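Local coordinates for protein endo-beta-mannanase (Opitutaceae bacterium TAV5, PDB 7BOB) that probably hydrolyses beta-1,4-mannosidic linkages as an exo-acting mannosidase of glycoside hydrolase family 5, active in the hindgut of a wood-feeding termite, at residues K114-S122 / L160-V171. Numbering follows the deposited sequence.
Sequences KSDTQNLFS and LPDCSAATPAQV
Asn119 and Asp162 join the 114-122 loop to the helical segment 160-171 by exchanging backbone and side-chain partners, each side chain binding the other segment's main chain. Asn119 ND2 donates to Asp162 O at 3.0 Å, within its own amide plane and on a lone pair of the carbonyl, while Asp162 OD2 takes Leu120 N on its anti side at 2.9 Å, the N-H...O angle an almost straight 177°. Asn119 also turns OD1 back onto its own chain, its chi1 of 180° carrying CG to the side away from the backbone N, and Phe121 N and Ser122 N arrive there from opposite faces of the amide. This Asx turn and Asx motif fix the rotation of the amide, leaving its NH2 directed at Asp162.

Tight packing centres on Phe121. Val171 CG2 makes a CH-pi contact over one ring face, 4.2 Å from the centroid; Asp162 O and Cys163 N lie at the ring edge, and Cys163 SG approaches Phe121 CE2 obliquely at 3.6 Å. Leu120 CD2 meets Leu160 CD1 at 3.8 Å beside this cluster.

The Ser122 end is looser: its CB merely rests against the Gln170 amide, and a water bridges Phe121 O and Gln170 O. At the other end, Lys114 NZ, bonded to Gln118 O, stays 4.3 Å from Asp162 OD2, beyond salt-bridge range, though its positive charge may still favour the carboxylate's negative one.

In this family 5 (beta/alpha)8 barrel, the contact ties the loop before helix 124-141 to the short, weakly bonded helix about 162-165 and the start of helix 168-183, where Thr167 and Gln170 form a capping box; Trp174 of that helix meets Phe121 edge-to-face, and Trp110 backs both leucines.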
ATOM      1  N   LYS A 114       7.642  29.495   1.320  1.00 57.05           N
ATOM      2  CA  LYS A 114       7.863  28.124   0.888  1.00 54.61           C
ATOM      3  C   LYS A 114       6.495  27.478   0.693  1.00 61.32           C
ATOM      4  O   LYS A 114       5.693  27.417   1.634  1.00 60.29           O
ATOM      5  CB  LYS A 114       8.702  27.339   1.897  1.00 56.90           C
ATOM      6  CG  LYS A 114       8.709  25.816   1.678  1.00 53.34           C
ATOM      7  CD  LYS A 114       9.138  25.068   2.953  1.00 53.60           C
ATOM      8  CE  LYS A 114       9.021  23.536   2.814  1.00 52.84           C
ATOM      9  NZ  LYS A 114       7.672  23.148   2.345  1.00 54.64           N
ATOM     10  N   SER A 115       6.218  27.042  -0.535  1.00 55.13           N
ATOM     11  CA  SER A 115       4.988  26.328  -0.813  1.00 57.31           C
ATOM     12  C   SER A 115       5.163  24.847  -0.500  1.00 58.66           C
ATOM     13  O   SER A 115       6.286  24.330  -0.402  1.00 58.61           O
ATOM     14  CB  SER A 115       4.585  26.497  -2.274  1.00 56.62           C
ATOM     15  OG  SER A 115       5.368  25.635  -3.078  1.00 60.25           O
ATOM     16  N   ASP A 116       4.033  24.154  -0.352  1.00 57.84           N
ATOM     17  CA  ASP A 116       4.110  22.720  -0.108  1.00 59.39           C
ATOM     18  C   ASP A 116       4.689  21.976  -1.299  1.00 58.27           C
ATOM     19  O   ASP A 116       5.177  20.858  -1.129  1.00 59.25           O
ATOM     20  CB  ASP A 116       2.736  22.164   0.258  1.00 57.48           C
ATOM     21  CG  ASP A 116       2.068  22.959   1.362  1.00 68.79           C
ATOM     22  OD1 ASP A 116       2.782  23.417   2.299  1.00 67.28           O
ATOM     23  OD2 ASP A 116       0.833  23.150   1.279  1.00 70.91           O
ATOM     24  N   THR A 117       4.678  22.579  -2.493  1.00 57.32           N
ATOM     25  CA  THR A 117       5.339  21.956  -3.637  1.00 56.55           C
ATOM     26  C   THR A 117       6.859  22.025  -3.552  1.00 56.40           C
ATOM     27  O   THR A 117       7.537  21.352  -4.331  1.00 54.79           O
ATOM     28  CB  THR A 117       4.887  22.604  -4.956  1.00 59.01           C
ATOM     29  OG1 THR A 117       5.564  23.855  -5.135  1.00 55.48           O
ATOM     30  CG2 THR A 117       3.376  22.838  -4.975  1.00 59.68           C
ATOM     31  N   GLN A 118       7.417  22.821  -2.638  1.00 53.60           N
ATOM     32  CA  GLN A 118       8.857  23.014  -2.555  1.00 48.23           C
ATOM     33  C   GLN A 118       9.403  22.142  -1.438  1.00 52.86           C
ATOM     34  O   GLN A 118       9.222  22.447  -0.252  1.00 48.24           O
ATOM     35  CB  GLN A 118       9.200  24.471  -2.305  1.00 52.23           C
ATOM     36  CG  GLN A 118       8.959  25.404  -3.482  1.00 51.83           C
ATOM     37  CD  GLN A 118       9.195  26.803  -3.030  1.00 51.41           C
ATOM     38  OE1 GLN A 118       8.270  27.466  -2.568  1.00 50.13           O
ATOM     39  NE2 GLN A 118      10.460  27.226  -3.048  1.00 44.01           N
ATOM     40  N   ASN A 119      10.077  21.073  -1.835  1.00 52.56           N
ATOM     41  CA  ASN A 119      10.669  20.117  -0.924  1.00 49.44           C
ATOM     42  C   ASN A 119      11.879  20.732  -0.238  1.00 52.53           C
ATOM     43  O   ASN A 119      12.807  21.189  -0.914  1.00 52.55           O
ATOM     44  CB  ASN A 119      11.075  18.870  -1.701  1.00 47.77           C
ATOM     45  CG  ASN A 119      11.717  17.812  -0.809  1.00 51.47           C
ATOM     46  OD1 ASN A 119      12.889  17.918  -0.451  1.00 51.49           O
ATOM     47  ND2 ASN A 119      10.944  16.786  -0.451  1.00 50.34           N
ATOM     48  N   LEU A 120      11.879  20.711   1.102  1.00 50.32           N
ATOM     49  CA  LEU A 120      12.930  21.378   1.871  1.00 52.53           C
ATOM     50  C   LEU A 120      14.324  20.970   1.405  1.00 51.16           C
ATOM     51  O   LEU A 120      15.243  21.795   1.377  1.00 52.31           O
ATOM     52  CB  LEU A 120      12.772  21.082   3.372  1.00 49.20           C
ATOM     53  CG  LEU A 120      13.865  21.689   4.276  1.00 51.35           C
ATOM     54  CD1 LEU A 120      13.583  23.156   4.562  1.00 50.86           C
ATOM     55  CD2 LEU A 120      14.090  20.914   5.594  1.00 47.37           C
ATOM     56  N   PHE A 121      14.496  19.709   1.010  1.00 46.50           N
ATOM     57  CA  PHE A 121      15.827  19.180   0.744  1.00 48.91           C
ATOM     58  C   PHE A 121      16.268  19.314  -0.709  1.00 50.56           C
ATOM     59  O   PHE A 121      17.472  19.421  -0.976  1.00 50.18           O
ATOM     60  CB  PHE A 121      15.887  17.696   1.134  1.00 49.43           C
ATOM     61  CG  PHE A 121      15.555  17.426   2.580  1.00 49.23           C
ATOM     62  CD1 PHE A 121      16.300  18.012   3.601  1.00 50.54           C
ATOM     63  CD2 PHE A 121      14.506  16.576   2.918  1.00 47.61           C
ATOM     64  CE1 PHE A 121      16.006  17.753   4.941  1.00 47.39           C
ATOM     65  CE2 PHE A 121      14.208  16.302   4.251  1.00 49.04           C
ATOM     66  CZ  PHE A 121      14.961  16.895   5.269  1.00 47.24           C
ATOM     67  N   SER A 122      15.338  19.272  -1.660  1.00 48.94           N
ATOM     68  CA  SER A 122      15.688  19.156  -3.069  1.00 52.40           C
ATOM     69  C   SER A 122      15.376  20.390  -3.890  1.00 53.25           C
ATOM     70  O   SER A 122      15.991  20.581  -4.945  1.00 56.00           O
ATOM     71  CB  SER A 122      14.934  17.984  -3.697  1.00 49.33           C
ATOM     72  OG  SER A 122      13.556  18.194  -3.470  1.00 52.65           O
ATOM     73  N   LEU A 160      10.194  14.702   8.805  1.00 49.42           N
ATOM     74  CA  LEU A 160       9.499  15.549   7.856  1.00 49.88           C
ATOM     75  C   LEU A 160       8.963  14.723   6.686  1.00 50.18           C
ATOM     76  O   LEU A 160       9.664  13.841   6.172  1.00 46.06           O
ATOM     77  CB  LEU A 160      10.443  16.621   7.323  1.00 44.84           C
ATOM     78  CG  LEU A 160      10.774  17.764   8.280  1.00 45.57           C
ATOM     79  CD1 LEU A 160      11.967  18.550   7.756  1.00 43.58           C
ATOM     80  CD2 LEU A 160       9.553  18.657   8.505  1.00 46.42           C
ATOM     81  N   PRO A 161       7.745  15.006   6.224  1.00 45.02           N
ATOM     82  CA  PRO A 161       7.270  14.346   4.991  1.00 51.11           C
ATOM     83  C   PRO A 161       8.243  14.525   3.845  1.00 50.58           C
ATOM     84  O   PRO A 161       8.305  13.672   2.954  1.00 47.65           O
ATOM     85  CB  PRO A 161       5.930  15.040   4.680  1.00 46.00           C
ATOM     86  CG  PRO A 161       5.674  16.010   5.777  1.00 52.18           C
ATOM     87  CD  PRO A 161       6.925  16.160   6.618  1.00 46.78           C
ATOM     88  N   ASP A 162       9.023  15.615   3.861  1.00 46.04           N
ATOM     89  CA  ASP A 162       9.971  15.898   2.784  1.00 46.51           C
ATOM     90  C   ASP A 162      10.990  14.781   2.597  1.00 48.81           C
ATOM     91  O   ASP A 162      11.531  14.630   1.493  1.00 48.80           O
ATOM     92  CB  ASP A 162      10.706  17.222   3.050  1.00 46.36           C
ATOM     93  CG  ASP A 162       9.762  18.362   3.372  1.00 49.47           C
ATOM     94  OD1 ASP A 162       9.049  18.255   4.393  1.00 49.13           O
ATOM     95  OD2 ASP A 162       9.744  19.368   2.606  1.00 54.03           O
ATOM     96  N   CYS A 163      11.290  14.012   3.660  1.00 46.10           N
ATOM     97  CA  CYS A 163      12.222  12.875   3.571  1.00 51.59           C
ATOM     98  C   CYS A 163      11.752  11.769   2.624  1.00 51.58           C
ATOM     99  O   CYS A 163      12.585  11.041   2.067  1.00 52.56           O
ATOM    100  CB  CYS A 163      12.431  12.252   4.944  1.00 45.76           C
ATOM    101  SG  CYS A 163      13.132  13.419   6.099  1.00 50.93           S
ATOM    102  N   SER A 164      10.439  11.562   2.514  1.00 51.89           N
ATOM    103  CA  SER A 164       9.909  10.544   1.603  1.00 52.87           C
ATOM    104  C   SER A 164      10.047  10.969   0.152  1.00 51.67           C
ATOM    105  O   SER A 164      10.236  10.128  -0.726  1.00 52.16           O
ATOM    106  CB  SER A 164       8.422  10.261   1.872  1.00 56.47           C
ATOM    107  OG  SER A 164       8.123  10.164   3.255  1.00 63.33           O
ATOM    108  N   ALA A 165       9.957  12.262  -0.111  1.00 52.46           N
ATOM    109  CA  ALA A 165       9.943  12.757  -1.477  1.00 55.48           C
ATOM    110  C   ALA A 165      11.329  13.088  -2.009  1.00 54.70           C
ATOM    111  O   ALA A 165      11.505  13.181  -3.226  1.00 57.18           O
ATOM    112  CB  ALA A 165       9.039  13.989  -1.563  1.00 50.43           C
ATOM    113  N   ALA A 166      12.315  13.276  -1.146  1.00 54.28           N
ATOM    114  CA  ALA A 166      13.672  13.531  -1.596  1.00 52.92           C
ATOM    115  C   ALA A 166      14.469  12.240  -1.539  1.00 53.10           C
ATOM    116  O   ALA A 166      14.293  11.439  -0.621  1.00 49.83           O
ATOM    117  CB  ALA A 166      14.345  14.587  -0.733  1.00 50.29           C
ATOM    118  N   THR A 167      15.356  12.049  -2.511  1.00 51.39           N
ATOM    119  CA  THR A 167      16.217  10.882  -2.475  1.00 50.87           C
ATOM    120  C   THR A 167      17.218  10.998  -1.323  1.00 53.48           C
ATOM    121  O   THR A 167      17.542  12.106  -0.878  1.00 51.77           O
ATOM    122  CB  THR A 167      16.979  10.732  -3.783  1.00 55.25           C
ATOM    123  OG1 THR A 167      17.872  11.847  -3.921  1.00 55.30           O
ATOM    124  CG2 THR A 167      16.003  10.659  -4.999  1.00 49.86           C
ATOM    125  N   PRO A 168      17.707   9.859  -0.810  1.00 52.10           N
ATOM    126  CA  PRO A 168      18.837   9.904   0.130  1.00 50.20           C
ATOM    127  C   PRO A 168      20.008  10.745  -0.371  1.00 53.36           C
ATOM    128  O   PRO A 168      20.619  11.475   0.415  1.00 51.13           O
ATOM    129  CB  PRO A 168      19.221   8.425   0.281  1.00 49.25           C
ATOM    130  CG  PRO A 168      17.953   7.663   0.002  1.00 51.82           C
ATOM    131  CD  PRO A 168      17.227   8.484  -1.056  1.00 50.88           C
ATOM    132  N   ALA A 169      20.349  10.649  -1.660  1.00 52.79           N
ATOM    133  CA  ALA A 169      21.417  11.481  -2.206  1.00 52.22           C
ATOM    134  C   ALA A 169      21.120  12.967  -2.004  1.00 56.30           C
ATOM    135  O   ALA A 169      22.030  13.755  -1.694  1.00 56.82           O
ATOM    136  CB  ALA A 169      21.616  11.172  -3.695  1.00 51.74           C
ATOM    137  N   GLN A 170      19.850  13.366  -2.165  1.00 50.73           N
ATOM    138  CA  GLN A 170      19.486  14.771  -2.011  1.00 52.21           C
ATOM    139  C   GLN A 170      19.518  15.213  -0.548  1.00 54.67           C
ATOM    140  O   GLN A 170      19.873  16.364  -0.253  1.00 54.50           O
ATOM    141  CB  GLN A 170      18.101  15.023  -2.614  1.00 54.33           C
ATOM    142  CG  GLN A 170      18.096  15.186  -4.129  1.00 48.03           C
ATOM    143  CD  GLN A 170      16.710  15.051  -4.706  1.00 53.62           C
ATOM    144  OE1 GLN A 170      15.866  14.339  -4.161  1.00 55.97           O
ATOM    145  NE2 GLN A 170      16.472  15.710  -5.829  1.00 53.49           N
ATOM    146  N   VAL A 171      19.105  14.337   0.375  1.00 49.39           N
ATOM    147  CA  VAL A 171      19.216  14.649   1.797  1.00 50.86           C
ATOM    148  C   VAL A 171      20.677  14.765   2.197  1.00 52.93           C
ATOM    149  O   VAL A 171      21.061  15.673   2.946  1.00 52.13           O
ATOM    150  CB  VAL A 171      18.495  13.589   2.650  1.00 51.26           C
ATOM    151  CG1 VAL A 171      18.868  13.740   4.143  1.00 47.21           C
ATOM    152  CG2 VAL A 171      16.979  13.647   2.432  1.00 49.69           C
TER
HETATM  153  O   HOH W   1      19.748  18.405  -1.870  1.00 51.36           O